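Local coordinates for protein AlkD2 (Streptococcus mutans, PDB 6M9M) that is of unknown function but binds inosine-5'-monophosphate and belongs to the HEAT-like repeat family of DNA glycosylases, at residues 18-21 against 22-26; 55-58 against 59-63; 130-133 against 134-137; 165-168 against 169-172. All blocks are in the same frame, centred on the assembly; numbering follows the deposited sequence. Where two conformers were deposited one is given.

Contact 1 of 4, residues 18-21 against 22-26; sequences HGFK and EEEQR. With IMP (inosinic acid), chain B.
Phe-20 and Glu-24 meet at the start of a helix through both backbone and side chains. Two backbone hydrogen bonds open the helix: Glu-24 N donates to Phe-20 O at 3.1 Å, nearly in line with the carbonyl, and Gln-25 N reaches Lys-21 O at 2.9 Å. Phe-20 holds the N-cap position and takes part in this pattern through its carbonyl.

Water extends this polar network. One molecule donates to both Gly-19 O and Glu-23 OE2 (2.6 Å to the carboxylate), made possible by a bend in the Glu-23 chain at chi2 (97°) that turns the acid back toward the loop. A second water donates to Lys-21 O and Glu-24 OE1, the latter at 2.9 Å.

Among the side-chain contacts, Phe-20 and Glu-24 run side by side in the same direction. OE1 of Glu-24 sits at the ring edge, 3.7 Å from Phe-20 CE1, with the carboxylate turned 59° from the ring plane.

At the loop end, His-18 and Gly-19 hold the IMP phosphate. In the conformer described, His-18 ND1 donates to IMP O2P at 2.7 Å in an almost straight bond, the oxygen lying near the imidazole plane, while Gly-19 N donates to IMP O3P at 2.9 Å. Arg-86 adds a further hydrogen bond to the nucleotide.

The loop joins helix 2-13 to helix 21-32. Phe-20 rests on Met-56 of helix 52-65 and makes a cation-pi contact with Lys-93 of helix 85-102, whereas Glu-23 packs against Phe-13 of helix 2-13.

Contact 2 of 4, residues 55-58 against 59-63; sequences RMYA and VFLFG
Tyr-57 and Leu-61, one helical turn apart, make the principal side-chain contact. The leucine slants across the tyrosine, its CG lying over one ring face but displaced toward the rim, and CD1 comes within 3.5 Å of Tyr-57 CE1. With Tyr-57 CG swung opposite its own backbone N (chi1 163°), the ring leans along the helix toward Leu-61. Its hydroxyl is hydrogen-bonded to Asp-30, which ties down the far end of the ring.

The two phenylalanines meet carbonyl groups in different ways. Ala-58 O lies 3.4 Å above one face of the Phe-62 ring, again off-centre, while the same oxygen accepts Phe-62 N at 2.9 Å. Phe-60 instead approaches Met-56 O obliquely, with CD2 3.3 Å from that oxygen, and turns its ring edge to Tyr-57 CA. Val-59 directs CG2 back along the helix to within 3.2 Å of Arg-55 O. These contacts accompany successive i to i+4 backbone bonds from Val-59 N, Phe-60 N, Leu-61 N and Phe-62 N.

Phe-62 meets the rings of Phe-44 and Phe-74, Phe-60 packs on Ala-27 and Val-59 on Val-90 and Ala-94, while the Arg-55 guanidinium forms a salt bridge with Asp-82 through NE.

Such a buried helix, apolar on several sides and packed against helices 21-32, 36-47, 69-79 and 85-102, is characteristic of the all-helical solenoid of HEAT-like repeat proteins; Met-56 also brings it close to IMP-binding Arg-86.

Contact 3 of 4, residues 130-133 against 134-137; sequences LRIW and TNRP
A cis peptide bond precedes Ile-132 in the loop leaving helix 120-129, and the chain then makes a short 3-10 turn in which Asn-135 N donates to Ile-132 O at 3.0 Å and Arg-136 N to Trp-133 O at 3.1 Å. Both donors stand well above their carbonyl planes, by 54° and 52°, as the tight i to i+3 spacing brings about. Arg-136 folds back over this turn. Its guanidinium lays one face over the Leu-130 carbonyl group, with Leu-130 C 3.6 Å from the plane, while NH1 makes a weak hydrogen bond to Ile-132 O. The chain bends at chi2 (146°) on its way there, and NH2 has a salt-bridge partner in Asp-96 of helix 85-102. In this HEAT-like repeat protein the turn thus forms part of an inter-helix loop, fastened to an earlier helix by that charge pair. The Trp-133 indole NE1 is hydrogen-bonded to Thr-127 O and the ring meets Phe-139 edge-to-face. Ile-132 and Asn-135 slant past each other, ND2 of the amide coming 3.7 Å from Ile-132 CB.

Contact 4 of 4, residues 165-168 against 169-172; sequences VGNA and LRDI
Val-165 accepts Leu-169 N at its carbonyl oxygen, 3.1 Å away, in one of the successive i to i+4 bonds of helix 159-175. Leu-169 CG also comes 3.6 Å from Val-165 O.

At Gly-166 the carbonyl oxygen accepts a hydrogen bond from Arg-170 N. Arg-170 CB lies 3.4 Å from this oxygen and equally far from Asn-167 O.

Asn-167 contributes both backbone and side chain. Its O accepts Asp-171 N at 2.9 Å, and its amide runs alongside Arg-170 in the same direction, with OD1 3.7 Å from Arg-170 CD. The amide and guanidinium planes are steeply inclined, 73° apart. Arg-170 is extended from CG to NE, with CG opposite its backbone N (chi1 -169°), which carries the guanidinium outward to a hydrogen bond between NH2 and Leu-200 O.

Ala-168 O accepts a weak bond from Ile-172 N at 3.3 Å and one from a bridging water. That water also donates to Asp-171 OD2 at 2.8 Å, linking the carboxylate to the helix backbone. The same OD2 atom forms a salt bridge with Arg-131 NE.

The arrangement is that of a helix packed within the all-helical fold of a HEAT-like repeat protein. Helix 159-175 packs on helices 143-151 and 192-201: Leu-169 and Ile-172 lie on Ile-150 of the former, Val-165 meets Val-197 of the latter, and Asp-171 faces the loop that follows helix 120-129.

Overall arrangement
Four local contacts follow one another along the chain without nesting or crossing. Contact 1 joins the loop after helix 2-13 to the start of helix 21-32, and contact 2 lies within helix 52-65; their centres are about 10 Å apart, and Met-56 CE packs 3.7 Å from Phe-20 CB. Farther along, contact 3 turns the chain after helix 120-129, while contact 4 occupies helix 159-175. This second pair is joined by a salt bridge from Arg-131 NE to Asp-171 OD2. Contacts 2 and 3 lie on opposite sides of the chain's centre, their nearest atoms about 12 Å apart; IMP is bound directly at contact 1.

Contact 1 of 4, residues 18-21 against 22-26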
loop_
_atom_site.group_PDB
_atom_site.type_symbol
_atom_site.label_atom_id
_atom_site.label_comp_id
_atom_site.label_asym_id
_atom_site.label_seq_id
_atom_site.Cartn_x
_atom_site.Cartn_y
_atom_site.Cartn_z
ATOM N N HIS A 18 5.575 -0.815 -18.662
ATOM C CA HIS A 18 4.280 -1.106 -18.054
ATOM C C HIS A 18 4.381 -2.355 -17.197
ATOM O O HIS A 18 5.220 -3.221 -17.432
ATOM C CB HIS A 18 3.203 -1.238 -19.141
ATOM C CG HIS A 18 3.059 -0.005 -19.978
ATOM N ND1 HIS A 18 2.299 1.071 -19.578
ATOM C CD2 HIS A 18 3.614 0.346 -21.162
ATOM C CE1 HIS A 18 2.374 2.025 -20.487
ATOM N NE2 HIS A 18 3.167 1.611 -21.459
ATOM N N GLY A 19 3.524 -2.427 -16.194
ATOM C CA GLY A 19 3.420 -3.617 -15.375
ATOM C C GLY A 19 4.418 -3.653 -14.233
ATOM O O GLY A 19 5.279 -2.784 -14.065
ATOM N N PHE A 20 4.299 -4.707 -13.432
ATOM C CA PHE A 20 5.180 -4.915 -12.293
ATOM C C PHE A 20 5.518 -6.384 -12.070
ATOM O O PHE A 20 6.304 -6.682 -11.175
ATOM C CB PHE A 20 4.544 -4.344 -11.003
ATOM C CG PHE A 20 3.204 -4.950 -10.687
ATOM C CD1 PHE A 20 3.113 -6.133 -9.975
ATOM C CD2 PHE A 20 2.035 -4.352 -11.119
ATOM C CE1 PHE A 20 1.888 -6.700 -9.703
ATOM C CE2 PHE A 20 0.807 -4.915 -10.853
ATOM C CZ PHE A 20 0.728 -6.087 -10.145
ATOM N N LYS A 21 4.952 -7.307 -12.835
ATOM C CA LYS A 21 5.126 -8.717 -12.496
ATOM C C LYS A 21 6.556 -9.206 -12.696
ATOM O O LYS A 21 6.997 -10.094 -11.962
ATOM C CB LYS A 21 4.120 -9.568 -13.265
ATOM C CG LYS A 21 2.717 -9.454 -12.694
ATOM C CD LYS A 21 1.663 -10.014 -13.627
ATOM C CE LYS A 21 0.267 -9.784 -13.061
ATOM N NZ LYS A 21 -0.011 -8.335 -12.793
ATOM N N GLU A 22 7.304 -8.650 -13.652
ATOM C CA GLU A 22 8.674 -9.121 -13.843
ATOM C C GLU A 22 9.543 -8.777 -12.638
ATOM O O GLU A 22 10.310 -9.618 -12.148
ATOM C CB GLU A 22 9.279 -8.524 -15.111
ATOM C CG GLU A 22 8.554 -8.887 -16.381
ATOM C CD GLU A 22 9.293 -8.417 -17.615
ATOM O OE1 GLU A 22 10.543 -8.453 -17.603
ATOM O OE2 GLU A 22 8.627 -8.004 -18.583
ATOM N N GLU A 23 9.424 -7.553 -12.130
ATOM C CA GLU A 23 10.189 -7.160 -10.957
ATOM C C GLU A 23 9.762 -7.963 -9.735
ATOM O O GLU A 23 10.608 -8.408 -8.949
ATOM C CB GLU A 23 10.026 -5.662 -10.710
ATOM C CG GLU A 23 10.607 -4.776 -11.811
ATOM C CD GLU A 23 9.584 -4.294 -12.837
ATOM O OE1 GLU A 23 8.534 -4.941 -12.987
ATOM O OE2 GLU A 23 9.844 -3.260 -13.497
ATOM N N GLU A 24 8.456 -8.159 -9.566
ATOM C CA GLU A 24 7.939 -8.932 -8.449
ATOM C C GLU A 24 8.475 -10.354 -8.463
ATOM O O GLU A 24 8.925 -10.867 -7.435
ATOM C CB GLU A 24 6.410 -8.941 -8.521
ATOM C CG GLU A 24 5.762 -9.624 -7.338
ATOM C CD GLU A 24 4.259 -9.716 -7.467
ATOM O OE1 GLU A 24 3.760 -9.754 -8.619
ATOM O OE2 GLU A 24 3.583 -9.769 -6.418
ATOM N N GLN A 25 8.414 -11.024 -9.615
ATOM C CA GLN A 25 8.851 -12.415 -9.656
ATOM C C GLN A 25 10.348 -12.540 -9.393
ATOM O O GLN A 25 10.781 -13.468 -8.704
ATOM C CB GLN A 25 8.465 -13.062 -10.984
ATOM C CG GLN A 25 8.798 -14.548 -11.044
ATOM C CD GLN A 25 8.205 -15.339 -9.880
ATOM O OE1 GLN A 25 6.985 -15.398 -9.710
ATOM N NE2 GLN A 25 9.072 -15.936 -9.065
ATOM N N ARG A 26 11.154 -11.612 -9.911
ATOM C CA ARG A 26 12.586 -11.663 -9.624
ATOM C C ARG A 26 12.847 -11.464 -8.134
ATOM O O ARG A 26 13.660 -12.179 -7.539
ATOM C CB ARG A 26 13.312 -10.599 -10.443
ATOM C CG ARG A 26 14.819 -10.782 -10.502
ATOM C CD ARG A 26 15.242 -11.904 -11.475
ATOM N NE ARG A 26 16.667 -11.790 -11.756
ATOM C CZ ARG A 26 17.189 -11.085 -12.754
ATOM N NH1 ARG A 26 16.407 -10.446 -13.613
ATOM N NH2 ARG A 26 18.506 -11.042 -12.902
HETATM P P IMP B . 0.251 0.116 -16.577
HETATM O O1P IMP B . -0.245 -0.988 -17.487
HETATM O O2P IMP B . 0.720 1.293 -17.394
HETATM O O3P IMP B . 1.469 -0.439 -15.708
HETATM O "O5'" IMP B . -0.968 0.548 -15.663
HETATM C "C5'" IMP B . -0.819 1.531 -14.650
HETATM C "C4'" IMP B . -2.007 2.453 -14.657
HETATM O "O4'" IMP B . -2.018 3.233 -13.610
HETATM C "C3'" IMP B . -1.937 3.443 -15.973
HETATM O "O3'" IMP B . -3.301 3.618 -16.550
HETATM C "C2'" IMP B . -1.513 4.543 -15.548
HETATM O "O2'" IMP B . -1.970 5.642 -16.468
HETATM C "C1'" IMP B . -2.200 4.665 -14.130
HETATM N N9 IMP B . -1.727 5.510 -13.239
HETATM C C8 IMP B . -1.874 5.594 -11.893
HETATM N N7 IMP B . -1.207 6.692 -11.467
HETATM C C5 IMP B . -0.655 7.303 -12.547
HETATM C C6 IMP B . 0.126 8.464 -12.637
HETATM O O6 IMP B . 0.434 9.178 -11.408
HETATM N N1 IMP B . 0.566 8.881 -13.817
HETATM C C2 IMP B . 0.249 8.167 -14.946
HETATM N N3 IMP B . -0.520 7.029 -14.854
HETATM C C4 IMP B . -0.979 6.586 -13.659
HETATM O O HOH W 1 7.887 -2.023 -14.615
HETATM O O HOH W 2 4.793 -11.567 -10.563
#

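Contact 2 of 4, residues 55-58 against 59-63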
loop_
_atom_site.group_PDB
_atom_site.type_symbol
_atom_site.label_atom_id
_atom_site.label_comp_id
_atom_site.label_asym_id
_atom_site.label_seq_id
_atom_site.Cartn_x
_atom_site.Cartn_y
_atom_site.Cartn_z
ATOM N N ARG A 55 14.265 0.038 -8.322
ATOM C CA ARG A 55 13.685 0.410 -7.038
ATOM C C ARG A 55 12.378 -0.334 -6.779
ATOM O O ARG A 55 12.097 -0.700 -5.636
ATOM C CB ARG A 55 13.489 1.922 -6.941
ATOM C CG ARG A 55 14.774 2.713 -7.101
ATOM C CD ARG A 55 14.698 4.064 -6.446
ATOM N NE ARG A 55 13.611 4.914 -6.928
ATOM C CZ ARG A 55 13.667 5.639 -8.040
ATOM N NH1 ARG A 55 14.741 5.594 -8.822
ATOM N NH2 ARG A 55 12.646 6.409 -8.379
ATOM N N MET A 56 11.574 -0.577 -7.821
ATOM C CA MET A 56 10.380 -1.408 -7.659
ATOM C C MET A 56 10.743 -2.791 -7.134
ATOM O O MET A 56 10.147 -3.276 -6.169
ATOM C CB MET A 56 9.633 -1.521 -8.986
ATOM C CG MET A 56 8.929 -0.254 -9.455
ATOM S SD MET A 56 8.309 -0.334 -11.149
ATOM C CE MET A 56 7.289 -1.792 -11.072
ATOM N N TYR A 57 11.718 -3.438 -7.775
ATOM C CA TYR A 57 12.251 -4.719 -7.303
ATOM C C TYR A 57 12.647 -4.640 -5.831
ATOM O O TYR A 57 12.306 -5.517 -5.028
ATOM C CB TYR A 57 13.433 -5.096 -8.206
ATOM C CG TYR A 57 14.361 -6.146 -7.662
ATOM C CD1 TYR A 57 15.438 -5.787 -6.878
ATOM C CD2 TYR A 57 14.162 -7.498 -7.923
ATOM C CE1 TYR A 57 16.307 -6.727 -6.376
ATOM C CE2 TYR A 57 15.036 -8.455 -7.423
ATOM C CZ TYR A 57 16.100 -8.058 -6.635
ATOM O OH TYR A 57 16.995 -8.961 -6.113
ATOM N N ALA A 58 13.372 -3.581 -5.460
ATOM C CA ALA A 58 13.838 -3.430 -4.087
ATOM C C ALA A 58 12.681 -3.320 -3.107
ATOM O O ALA A 58 12.760 -3.845 -1.987
ATOM C CB ALA A 58 14.724 -2.191 -3.975
ATOM N N VAL A 59 11.624 -2.599 -3.488
ATOM C CA VAL A 59 10.475 -2.431 -2.601
ATOM C C VAL A 59 9.706 -3.736 -2.449
ATOM O O VAL A 59 9.201 -4.037 -1.360
ATOM C CB VAL A 59 9.613 -1.235 -3.035
ATOM C CG1 VAL A 59 8.399 -1.089 -2.145
ATOM C CG2 VAL A 59 10.455 0.048 -3.005
ATOM N N PHE A 60 9.611 -4.545 -3.511
ATOM C CA PHE A 60 9.068 -5.889 -3.321
ATOM C C PHE A 60 9.904 -6.664 -2.298
ATOM O O PHE A 60 9.358 -7.357 -1.431
ATOM C CB PHE A 60 8.965 -6.667 -4.645
ATOM C CG PHE A 60 7.791 -6.270 -5.514
ATOM C CD1 PHE A 60 6.492 -6.459 -5.069
ATOM C CD2 PHE A 60 7.983 -5.746 -6.782
ATOM C CE1 PHE A 60 5.408 -6.104 -5.869
ATOM C CE2 PHE A 60 6.903 -5.401 -7.583
ATOM C CZ PHE A 60 5.615 -5.585 -7.127
ATOM N N LEU A 61 11.238 -6.588 -2.399
ATOM C CA LEU A 61 12.086 -7.236 -1.399
ATOM C C LEU A 61 11.802 -6.722 0.009
ATOM O O LEU A 61 11.693 -7.505 0.955
ATOM C CB LEU A 61 13.565 -7.062 -1.729
ATOM C CG LEU A 61 14.163 -7.855 -2.888
ATOM C CD1 LEU A 61 15.652 -7.500 -2.987
ATOM C CD2 LEU A 61 13.972 -9.341 -2.687
ATOM N N PHE A 62 11.682 -5.399 0.172
ATOM C CA PHE A 62 11.364 -4.856 1.483
ATOM C C PHE A 62 10.077 -5.485 2.021
ATOM O O PHE A 62 9.999 -5.854 3.193
ATOM C CB PHE A 62 11.194 -3.330 1.442
ATOM C CG PHE A 62 12.466 -2.536 1.199
ATOM C CD1 PHE A 62 13.713 -2.934 1.695
ATOM C CD2 PHE A 62 12.398 -1.336 0.498
ATOM C CE1 PHE A 62 14.855 -2.140 1.473
ATOM C CE2 PHE A 62 13.520 -0.571 0.269
ATOM C CZ PHE A 62 14.750 -0.969 0.746
ATOM N N GLY A 63 9.044 -5.597 1.174
ATOM C CA GLY A 63 7.824 -6.256 1.599
ATOM C C GLY A 63 8.055 -7.656 2.131
ATOM O O GLY A 63 7.531 -8.041 3.183
#

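Contact 3 of 4, residues 130-133 against 134-137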
loop_
_atom_site.group_PDB
_atom_site.type_symbol
_atom_site.label_atom_id
_atom_site.label_comp_id
_atom_site.label_asym_id
_atom_site.label_seq_id
_atom_site.Cartn_x
_atom_site.Cartn_y
_atom_site.Cartn_z
ATOM N N LEU A 130 -4.414 -2.276 0.826
ATOM C CA LEU A 130 -5.334 -3.261 1.375
ATOM C C LEU A 130 -6.605 -3.435 0.539
ATOM O O LEU A 130 -7.415 -4.317 0.846
ATOM C CB LEU A 130 -5.678 -2.931 2.830
ATOM C CG LEU A 130 -4.702 -3.491 3.871
ATOM C CD1 LEU A 130 -3.312 -2.897 3.716
ATOM C CD2 LEU A 130 -5.268 -3.264 5.269
ATOM N N ARG A 131 -6.809 -2.635 -0.514
ATOM C CA ARG A 131 -8.005 -2.821 -1.340
ATOM C C ARG A 131 -7.942 -4.182 -2.033
ATOM O O ARG A 131 -6.877 -4.597 -2.510
ATOM C CB ARG A 131 -8.072 -1.721 -2.398
ATOM C CG ARG A 131 -8.334 -0.320 -1.840
ATOM C CD ARG A 131 -8.327 0.728 -2.947
ATOM N NE ARG A 131 -9.437 0.486 -3.858
ATOM C CZ ARG A 131 -9.572 1.054 -5.041
ATOM N NH1 ARG A 131 -8.669 1.929 -5.456
ATOM N NH2 ARG A 131 -10.621 0.756 -5.791
ATOM N N ILE A 132 -9.067 -4.904 -2.091
ATOM C CA ILE A 132 -10.345 -4.612 -1.440
ATOM C C ILE A 132 -10.257 -5.043 0.021
ATOM O O ILE A 132 -9.960 -6.207 0.314
ATOM C CB ILE A 132 -11.472 -5.366 -2.188
ATOM C CG1 ILE A 132 -11.556 -4.849 -3.624
ATOM C CG2 ILE A 132 -12.770 -5.240 -1.423
ATOM C CD1 ILE A 132 -12.462 -5.667 -4.557
ATOM N N TRP A 133 -10.487 -4.121 0.957
ATOM C CA TRP A 133 -10.148 -4.405 2.350
ATOM C C TRP A 133 -10.930 -5.606 2.871
ATOM O O TRP A 133 -10.383 -6.446 3.585
ATOM C CB TRP A 133 -10.431 -3.210 3.251
ATOM C CG TRP A 133 -9.450 -2.077 3.259
ATOM C CD1 TRP A 133 -9.002 -1.335 2.192
ATOM C CD2 TRP A 133 -8.846 -1.509 4.423
ATOM N NE1 TRP A 133 -8.151 -0.338 2.634
ATOM C CE2 TRP A 133 -8.029 -0.442 3.998
ATOM C CE3 TRP A 133 -8.908 -1.807 5.789
ATOM C CZ2 TRP A 133 -7.301 0.330 4.886
ATOM C CZ3 TRP A 133 -8.176 -1.039 6.669
ATOM C CH2 TRP A 133 -7.383 0.021 6.208
ATOM N N THR A 134 -12.214 -5.697 2.528
ATOM C CA THR A 134 -13.084 -6.745 3.046
ATOM C C THR A 134 -12.920 -8.078 2.324
ATOM O O THR A 134 -13.633 -9.021 2.656
ATOM C CB THR A 134 -14.529 -6.257 3.041
ATOM O OG1 THR A 134 -14.830 -5.651 1.782
ATOM C CG2 THR A 134 -14.742 -5.243 4.140
ATOM N N ASN A 135 -11.984 -8.187 1.381
ATOM C CA ASN A 135 -11.514 -9.480 0.899
ATOM C C ASN A 135 -10.357 -10.040 1.724
ATOM O O ASN A 135 -9.965 -11.188 1.517
ATOM C CB ASN A 135 -11.077 -9.384 -0.565
ATOM C CG ASN A 135 -12.242 -9.308 -1.519
ATOM O OD1 ASN A 135 -13.385 -9.526 -1.142
ATOM N ND2 ASN A 135 -11.952 -9.005 -2.763
ATOM N N ARG A 136 -9.809 -9.283 2.622
ATOM C CA ARG A 136 -8.713 -9.809 3.423
ATOM C C ARG A 136 -9.232 -10.405 4.715
ATOM O O ARG A 136 -10.283 -10.001 5.215
ATOM C CB ARG A 136 -7.722 -8.704 3.723
ATOM C CG ARG A 136 -6.901 -8.453 2.447
ATOM C CD ARG A 136 -6.537 -7.098 2.281
ATOM N NE ARG A 136 -5.613 -6.960 1.156
ATOM C CZ ARG A 136 -5.952 -6.972 -0.123
ATOM N NH1 ARG A 136 -7.221 -7.164 -0.483
ATOM N NH2 ARG A 136 -5.025 -6.756 -1.048
ATOM N N PRO A 137 -8.493 -11.374 5.244
ATOM C CA PRO A 137 -8.820 -11.901 6.574
ATOM C C PRO A 137 -8.973 -10.784 7.601
ATOM O O PRO A 137 -8.387 -9.703 7.487
ATOM C CB PRO A 137 -7.634 -12.820 6.897
ATOM C CG PRO A 137 -7.091 -13.225 5.538
ATOM C CD PRO A 137 -7.305 -12.023 4.656
#

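Contact 4 of 4, residues 165-168 against 169-172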
loop_
_atom_site.group_PDB
_atom_site.type_symbol
_atom_site.label_atom_id
_atom_site.label_comp_id
_atom_site.label_asym_id
_atom_site.label_seq_id
_atom_site.Cartn_x
_atom_site.Cartn_y
_atom_site.Cartn_z
ATOM N N VAL A 165 -9.279 6.629 -0.597
ATOM C CA VAL A 165 -10.287 6.489 0.453
ATOM C C VAL A 165 -11.664 6.274 -0.154
ATOM O O VAL A 165 -12.383 5.341 0.211
ATOM C CB VAL A 165 -10.266 7.740 1.353
ATOM C CG1 VAL A 165 -11.449 7.771 2.308
ATOM C CG2 VAL A 165 -8.969 7.820 2.130
ATOM N N GLY A 166 -12.060 7.148 -1.075
ATOM C CA GLY A 166 -13.377 7.021 -1.660
ATOM C C GLY A 166 -13.559 5.731 -2.433
ATOM O O GLY A 166 -14.605 5.088 -2.351
ATOM N N ASN A 167 -12.547 5.338 -3.204
ATOM C CA ASN A 167 -12.641 4.091 -3.953
ATOM C C ASN A 167 -12.565 2.865 -3.056
ATOM O O ASN A 167 -13.182 1.843 -3.378
ATOM C CB ASN A 167 -11.584 4.077 -5.044
ATOM C CG ASN A 167 -11.964 4.968 -6.213
ATOM O OD1 ASN A 167 -13.090 4.929 -6.688
ATOM N ND2 ASN A 167 -11.049 5.811 -6.638
ATOM N N ALA A 168 -11.846 2.945 -1.926
ATOM C CA ALA A 168 -11.824 1.822 -0.993
ATOM C C ALA A 168 -13.196 1.597 -0.364
ATOM O O ALA A 168 -13.617 0.447 -0.169
ATOM C CB ALA A 168 -10.747 2.035 0.067
ATOM N N LEU A 169 -13.918 2.679 -0.059
ATOM C CA LEU A 169 -15.284 2.543 0.428
ATOM C C LEU A 169 -16.215 2.067 -0.686
ATOM O O LEU A 169 -17.131 1.276 -0.436
ATOM C CB LEU A 169 -15.772 3.867 1.013
ATOM C CG LEU A 169 -15.099 4.333 2.302
ATOM C CD1 LEU A 169 -15.491 5.768 2.616
ATOM C CD2 LEU A 169 -15.443 3.436 3.484
ATOM N N ARG A 170 -16.000 2.552 -1.915
ATOM C CA ARG A 170 -16.772 2.088 -3.068
ATOM C C ARG A 170 -16.633 0.583 -3.250
ATOM O O ARG A 170 -17.635 -0.109 -3.485
ATOM C CB ARG A 170 -16.296 2.837 -4.308
ATOM C CG ARG A 170 -17.141 2.692 -5.554
ATOM C CD ARG A 170 -16.430 3.371 -6.708
ATOM N NE ARG A 170 -17.102 3.418 -8.004
ATOM C CZ ARG A 170 -17.713 4.492 -8.508
ATOM N NH1 ARG A 170 -18.217 4.433 -9.725
ATOM N NH2 ARG A 170 -17.841 5.602 -7.795
ATOM N N ASP A 171 -15.406 0.053 -3.116
ATOM C CA ASP A 171 -15.213 -1.391 -3.195
ATOM C C ASP A 171 -16.132 -2.106 -2.198
ATOM O O ASP A 171 -16.822 -3.085 -2.526
ATOM C CB ASP A 171 -13.796 -1.800 -2.757
ATOM C CG ASP A 171 -12.655 -1.278 -3.621
ATOM O OD1 ASP A 171 -12.786 -1.057 -4.839
ATOM O OD2 ASP A 171 -11.538 -1.195 -3.035
ATOM N N ILE A 172 -16.086 -1.655 -0.939
ATOM C CA ILE A 172 -16.795 -2.325 0.147
ATOM C C ILE A 172 -18.294 -2.243 -0.066
ATOM O O ILE A 172 -19.024 -3.184 0.271
ATOM C CB ILE A 172 -16.341 -1.732 1.499
ATOM C CG1 ILE A 172 -14.858 -2.010 1.728
ATOM C CG2 ILE A 172 -17.160 -2.297 2.651
ATOM C CD1 ILE A 172 -14.271 -1.228 2.888
HETATM O O HOH W 3 -11.457 -1.583 -0.276
#